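Local coordinates for Lmo0794 protein (PDB 3EW7) that is of unknown function but probably binds NAD or NADP through a Rossmann-type domain, consistent with an oxidoreductase of the short-chain dehydrogenase/reductase kind, at residues 90-104 and 144-158. The protein carries 3 engineered substitutions. Numbering follows the deposited sequence.
Sequences LNGTVSPRLLVVGGA and HQAEFSWTYISPSAM
L98 and V100 pair with S149, T151 and I153 in a parallel ladder of backbone hydrogen bonds that ends at G102 N and I153 O, the two short strand axes approaching to 4.6 Å at an angle of 18°. The bonds alternate in direction: L98 and V100 each give their N-H to one carbonyl and offer their own carbonyl to the amide of T151 or I153. The strands are neighbours in the seven-stranded parallel sheet of a Rossmann fold, and helix 131-142 makes the crossover between them.

Each face of the sheet carries its own set of side chains. On the face of V100 and Y152, chi1 of -160° sets the tyrosine CG opposite its backbone N, swinging the ring toward the neighbouring strand: Y152 CE1 lies 3.4 Å from V100 CG1, and the V100 carbonyl oxygen sits over one ring face. G102, which has no side chain, lies near the far end of the ring. The phenol OH reaches Q137 of helix 131-142. Toward the start of the strands the F148 ring packs beside L98: CD1 lies 3.6 Å from L90 CB, while L98 CD2 meets the ring edge at CE1, 3.9 Å away. On the other face, L99 CD1 touches I153 CG2 at 3.5 Å, and V101 CG2 lies alongside that same methyl; helix 187-199 covers V101 and I153 through Y190.

Here too the extended R97 side chain sends NH2 to T151 OG1, 3.0 Å away and close to the guanidinium plane. NH2 also forms a salt bridge with E197, and T151 OG1 bonds to the H203 carbonyl. The buried guanidinium is thus held in a polar network whose carboxylate probably offsets its charge, at the edge of the apolar patch of L99, V101 and I153, with L99 CD2 over one face.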
loop_
_atom_site.group_PDB
_atom_site.type_symbol
_atom_site.label_atom_id
_atom_site.label_comp_id
_atom_site.label_asym_id
_atom_site.label_seq_id
_atom_site.Cartn_x
_atom_site.Cartn_y
_atom_site.Cartn_z
ATOM N N LEU A 90 2.914 1.057 -14.172
ATOM C CA LEU A 90 2.758 2.472 -13.840
ATOM C C LEU A 90 3.720 3.417 -14.556
ATOM O O LEU A 90 3.543 4.634 -14.509
ATOM C CB LEU A 90 2.926 2.666 -12.330
ATOM C CG LEU A 90 1.738 3.052 -11.449
ATOM C CD1 LEU A 90 0.500 3.255 -12.295
ATOM C CD2 LEU A 90 1.511 1.968 -10.412
ATOM N N ASN A 91 4.732 2.862 -15.215
ATOM C CA ASN A 91 5.734 3.676 -15.891
ATOM C C ASN A 91 5.216 4.762 -16.836
ATOM O O ASN A 91 4.202 4.572 -17.507
ATOM C CB ASN A 91 6.693 2.784 -16.657
ATOM C CG ASN A 91 7.895 3.546 -17.158
ATOM O OD1 ASN A 91 8.760 3.939 -16.370
ATOM N ND2 ASN A 91 7.951 3.781 -18.468
ATOM N N GLY A 92 5.942 5.886 -16.898
ATOM C CA GLY A 92 5.573 7.011 -17.751
ATOM C C GLY A 92 4.232 7.585 -17.338
ATOM O O GLY A 92 3.402 7.958 -18.171
ATOM N N THR A 93 4.050 7.711 -16.029
ATOM C CA THR A 93 2.789 8.172 -15.486
ATOM C C THR A 93 2.863 9.018 -14.207
ATOM O O THR A 93 3.872 9.029 -13.501
ATOM C CB THR A 93 1.930 6.930 -15.201
ATOM O OG1 THR A 93 0.903 6.825 -16.187
ATOM C CG2 THR A 93 1.365 6.958 -13.801
ATOM N N VAL A 94 1.779 9.730 -13.915
ATOM C CA VAL A 94 1.662 10.493 -12.675
ATOM C C VAL A 94 0.207 10.199 -12.204
ATOM O O VAL A 94 -0.212 10.678 -11.151
ATOM C CB VAL A 94 1.887 12.030 -12.882
ATOM C CG1 VAL A 94 0.825 12.618 -13.806
ATOM C CG2 VAL A 94 1.876 12.731 -11.509
ATOM N N SER A 95 -0.500 9.382 -12.992
ATOM C CA SER A 95 -1.893 8.949 -12.829
ATOM C C SER A 95 -2.364 8.609 -11.397
ATOM O O SER A 95 -3.357 9.237 -10.960
ATOM C CB SER A 95 -2.142 7.754 -13.805
ATOM O OG SER A 95 -1.157 6.778 -13.550
ATOM N N PRO A 96 -1.943 7.475 -10.804
ATOM C CA PRO A 96 -2.381 7.256 -9.426
ATOM C C PRO A 96 -1.033 7.419 -8.749
ATOM O O PRO A 96 0.009 7.238 -9.386
ATOM C CB PRO A 96 -2.812 5.781 -9.389
ATOM C CG PRO A 96 -3.334 5.558 -10.638
ATOM C CD PRO A 96 -2.230 6.196 -11.503
ATOM N N ARG A 97 -1.030 7.748 -7.480
ATOM C CA ARG A 97 0.226 7.856 -6.762
ATOM C C ARG A 97 0.397 6.455 -6.186
ATOM O O ARG A 97 -0.576 5.878 -5.702
ATOM C CB ARG A 97 0.081 8.882 -5.639
ATOM C CG ARG A 97 1.366 9.262 -4.985
ATOM C CD ARG A 97 1.123 10.367 -4.008
ATOM N NE ARG A 97 2.200 10.400 -3.038
ATOM C CZ ARG A 97 2.065 10.929 -1.835
ATOM N NH1 ARG A 97 0.898 11.462 -1.487
ATOM N NH2 ARG A 97 3.081 10.901 -0.980
ATOM N N LEU A 98 1.601 5.887 -6.256
ATOM C CA LEU A 98 1.754 4.559 -5.687
ATOM C C LEU A 98 2.411 4.709 -4.329
ATOM O O LEU A 98 3.567 5.112 -4.243
ATOM C CB LEU A 98 2.612 3.655 -6.570
ATOM C CG LEU A 98 2.733 2.229 -6.022
ATOM C CD1 LEU A 98 1.376 1.535 -6.044
ATOM C CD2 LEU A 98 3.739 1.454 -6.834
ATOM N N LEU A 99 1.662 4.406 -3.277
ATOM C CA LEU A 99 2.162 4.496 -1.912
ATOM C C LEU A 99 2.498 3.072 -1.444
ATOM O O LEU A 99 1.609 2.233 -1.285
ATOM C CB LEU A 99 1.083 5.105 -1.010
ATOM C CG LEU A 99 1.407 5.709 0.363
ATOM C CD1 LEU A 99 2.641 5.070 0.973
ATOM C CD2 LEU A 99 1.642 7.193 0.198
ATOM N N VAL A 100 3.779 2.802 -1.228
ATOM C CA VAL A 100 4.208 1.477 -0.791
ATOM C C VAL A 100 4.427 1.452 0.719
ATOM O O VAL A 100 5.206 2.232 1.255
ATOM C CB VAL A 100 5.510 1.066 -1.507
ATOM C CG1 VAL A 100 5.697 -0.430 -1.433
ATOM C CG2 VAL A 100 5.466 1.522 -2.952
ATOM N N VAL A 101 3.749 0.535 1.401
ATOM C CA VAL A 101 3.836 0.427 2.856
ATOM C C VAL A 101 4.754 -0.681 3.379
ATOM O O VAL A 101 4.523 -1.854 3.095
ATOM C CB VAL A 101 2.435 0.196 3.437
ATOM C CG1 VAL A 101 2.500 0.156 4.945
ATOM C CG2 VAL A 101 1.487 1.283 2.955
ATOM N N GLY A 102 5.777 -0.315 4.151
ATOM C CA GLY A 102 6.688 -1.310 4.709
ATOM C C GLY A 102 6.499 -1.490 6.212
ATOM O O GLY A 102 5.515 -0.996 6.760
ATOM N N GLY A 103 7.420 -2.186 6.885
ATOM C CA GLY A 103 7.301 -2.377 8.330
ATOM C C GLY A 103 8.554 -2.853 9.062
ATOM O O GLY A 103 8.510 -3.858 9.765
ATOM N N ALA A 104 9.654 -2.114 8.927
ATOM C CA ALA A 104 10.954 -2.450 9.532
ATOM C C ALA A 104 10.998 -3.197 10.882
ATOM O O ALA A 104 10.503 -2.702 11.900
ATOM C CB ALA A 104 11.808 -1.177 9.628
ATOM N N HIS A 144 13.749 3.882 -11.274
ATOM C CA HIS A 144 12.687 4.585 -11.966
ATOM C C HIS A 144 12.302 5.821 -11.155
ATOM O O HIS A 144 11.146 6.244 -11.142
ATOM C CB HIS A 144 11.478 3.674 -12.154
ATOM C CG HIS A 144 11.780 2.427 -12.919
ATOM N ND1 HIS A 144 12.537 1.401 -12.402
ATOM C CD2 HIS A 144 11.434 2.043 -14.173
ATOM C CE1 HIS A 144 12.646 0.435 -13.300
ATOM N NE2 HIS A 144 11.985 0.802 -14.384
ATOM N N GLN A 145 13.297 6.385 -10.479
ATOM C CA GLN A 145 13.133 7.571 -9.644
ATOM C C GLN A 145 12.086 8.554 -10.140
ATOM O O GLN A 145 11.133 8.877 -9.430
ATOM C CB GLN A 145 14.460 8.329 -9.538
ATOM C CG GLN A 145 15.293 7.950 -8.354
ATOM C CD GLN A 145 14.656 8.386 -7.052
ATOM O OE1 GLN A 145 14.901 7.794 -5.997
ATOM N NE2 GLN A 145 13.840 9.434 -7.115
ATOM N N ALA A 146 12.282 9.026 -11.366
ATOM C CA ALA A 146 11.407 10.028 -11.941
ATOM C C ALA A 146 10.415 9.546 -12.977
ATOM O O ALA A 146 9.680 10.350 -13.539
ATOM C CB ALA A 146 12.258 11.155 -12.527
ATOM N N GLU A 147 10.360 8.244 -13.221
ATOM C CA GLU A 147 9.447 7.725 -14.236
ATOM C C GLU A 147 7.964 7.621 -13.859
ATOM O O GLU A 147 7.117 7.398 -14.724
ATOM C CB GLU A 147 9.982 6.390 -14.759
ATOM C CG GLU A 147 11.243 6.574 -15.611
ATOM C CD GLU A 147 12.023 5.286 -15.838
ATOM O OE1 GLU A 147 11.447 4.325 -16.385
ATOM O OE2 GLU A 147 13.218 5.237 -15.474
ATOM N N PHE A 148 7.648 7.769 -12.577
ATOM C CA PHE A 148 6.253 7.757 -12.148
ATOM C C PHE A 148 6.106 8.271 -10.736
ATOM O O PHE A 148 7.093 8.576 -10.066
ATOM C CB PHE A 148 5.609 6.369 -12.280
ATOM C CG PHE A 148 6.026 5.390 -11.231
ATOM C CD1 PHE A 148 5.077 4.830 -10.382
ATOM C CD2 PHE A 148 7.347 4.977 -11.125
ATOM C CE1 PHE A 148 5.438 3.864 -9.443
ATOM C CE2 PHE A 148 7.719 4.018 -10.194
ATOM C CZ PHE A 148 6.759 3.458 -9.350
ATOM N N SER A 149 4.866 8.386 -10.286
ATOM C CA SER A 149 4.603 8.903 -8.958
ATOM C C SER A 149 4.535 7.820 -7.879
ATOM O O SER A 149 3.614 6.999 -7.863
ATOM C CB SER A 149 3.307 9.702 -8.983
ATOM O OG SER A 149 3.157 10.412 -7.774
ATOM N N TRP A 150 5.500 7.833 -6.962
ATOM C CA TRP A 150 5.535 6.837 -5.894
ATOM C C TRP A 150 6.048 7.380 -4.563
ATOM O O TRP A 150 6.671 8.444 -4.501
ATOM C CB TRP A 150 6.437 5.677 -6.301
ATOM C CG TRP A 150 7.857 6.105 -6.458
ATOM C CD1 TRP A 150 8.417 6.704 -7.542
ATOM C CD2 TRP A 150 8.888 6.026 -5.467
ATOM N NE1 TRP A 150 9.735 7.006 -7.292
ATOM C CE2 TRP A 150 10.048 6.603 -6.021
ATOM C CE3 TRP A 150 8.941 5.524 -4.158
ATOM C CZ2 TRP A 150 11.251 6.692 -5.315
ATOM C CZ3 TRP A 150 10.139 5.615 -3.457
ATOM C CH2 TRP A 150 11.277 6.196 -4.041
ATOM N N THR A 151 5.781 6.627 -3.499
ATOM C CA THR A 151 6.251 6.961 -2.158
ATOM C C THR A 151 6.342 5.684 -1.342
ATOM O O THR A 151 5.424 4.867 -1.343
ATOM C CB THR A 151 5.317 7.925 -1.399
ATOM O OG1 THR A 151 5.283 9.196 -2.055
ATOM C CG2 THR A 151 5.825 8.126 0.015
ATOM N N TYR A 152 7.462 5.507 -0.654
ATOM C CA TYR A 152 7.639 4.331 0.177
ATOM C C TYR A 152 7.612 4.810 1.624
ATOM O O TYR A 152 8.397 5.678 2.012
ATOM C CB TYR A 152 8.972 3.652 -0.118
ATOM C CG TYR A 152 9.028 2.208 0.339
ATOM C CD1 TYR A 152 8.811 1.166 -0.562
ATOM C CD2 TYR A 152 9.257 1.886 1.683
ATOM C CE1 TYR A 152 8.818 -0.152 -0.140
ATOM C CE2 TYR A 152 9.262 0.567 2.116
ATOM C CZ TYR A 152 9.042 -0.449 1.200
ATOM O OH TYR A 152 9.037 -1.758 1.614
ATOM N N ILE A 153 6.703 4.247 2.414
ATOM C CA ILE A 153 6.575 4.635 3.816
ATOM C C ILE A 153 6.951 3.534 4.816
ATOM O O ILE A 153 6.523 2.381 4.687
ATOM C CB ILE A 153 5.135 5.135 4.120
ATOM C CG1 ILE A 153 5.065 5.689 5.541
ATOM C CG2 ILE A 153 4.131 4.007 3.934
ATOM C CD1 ILE A 153 3.725 6.299 5.879
ATOM N N SER A 154 7.766 3.912 5.798
ATOM C CA SER A 154 8.216 3.014 6.853
ATOM C C SER A 154 7.736 3.547 8.196
ATOM O O SER A 154 7.644 4.756 8.401
ATOM C CB SER A 154 9.743 2.912 6.867
ATOM O OG SER A 154 10.218 2.195 5.742
ATOM N N PRO A 155 7.415 2.640 9.128
ATOM C CA PRO A 155 6.942 3.016 10.459
ATOM C C PRO A 155 8.087 3.455 11.351
ATOM O O PRO A 155 9.244 3.090 11.131
ATOM C CB PRO A 155 6.297 1.738 10.953
ATOM C CG PRO A 155 7.212 0.710 10.400
ATOM C CD PRO A 155 7.415 1.175 8.976
ATOM N N SER A 156 7.756 4.226 12.376
ATOM C CA SER A 156 8.764 4.711 13.302
ATOM C C SER A 156 9.406 3.638 14.204
ATOM O O SER A 156 10.636 3.514 14.227
ATOM C CB SER A 156 8.184 5.847 14.164
ATOM O OG SER A 156 6.888 5.534 14.653
ATOM N N ALA A 157 8.599 2.838 14.905
ATOM C CA ALA A 157 9.164 1.869 15.844
ATOM C C ALA A 157 8.911 0.355 15.713
ATOM O O ALA A 157 9.799 -0.386 15.303
ATOM C CB ALA A 157 8.816 2.307 17.263
HETATM N N MSE A 158 7.717 -0.089 16.114
HETATM C CA MSE A 158 7.361 -1.516 16.058
HETATM C C MSE A 158 5.926 -1.780 16.514
HETATM O O MSE A 158 5.448 -1.183 17.489
HETATM C CB MSE A 158 8.301 -2.341 16.946
HETATM C CG MSE A 158 8.144 -3.860 16.807
HETATM SE SE MSE A 158 9.038 -4.585 15.218
HETATM C CE MSE A 158 10.725 -5.100 16.085
#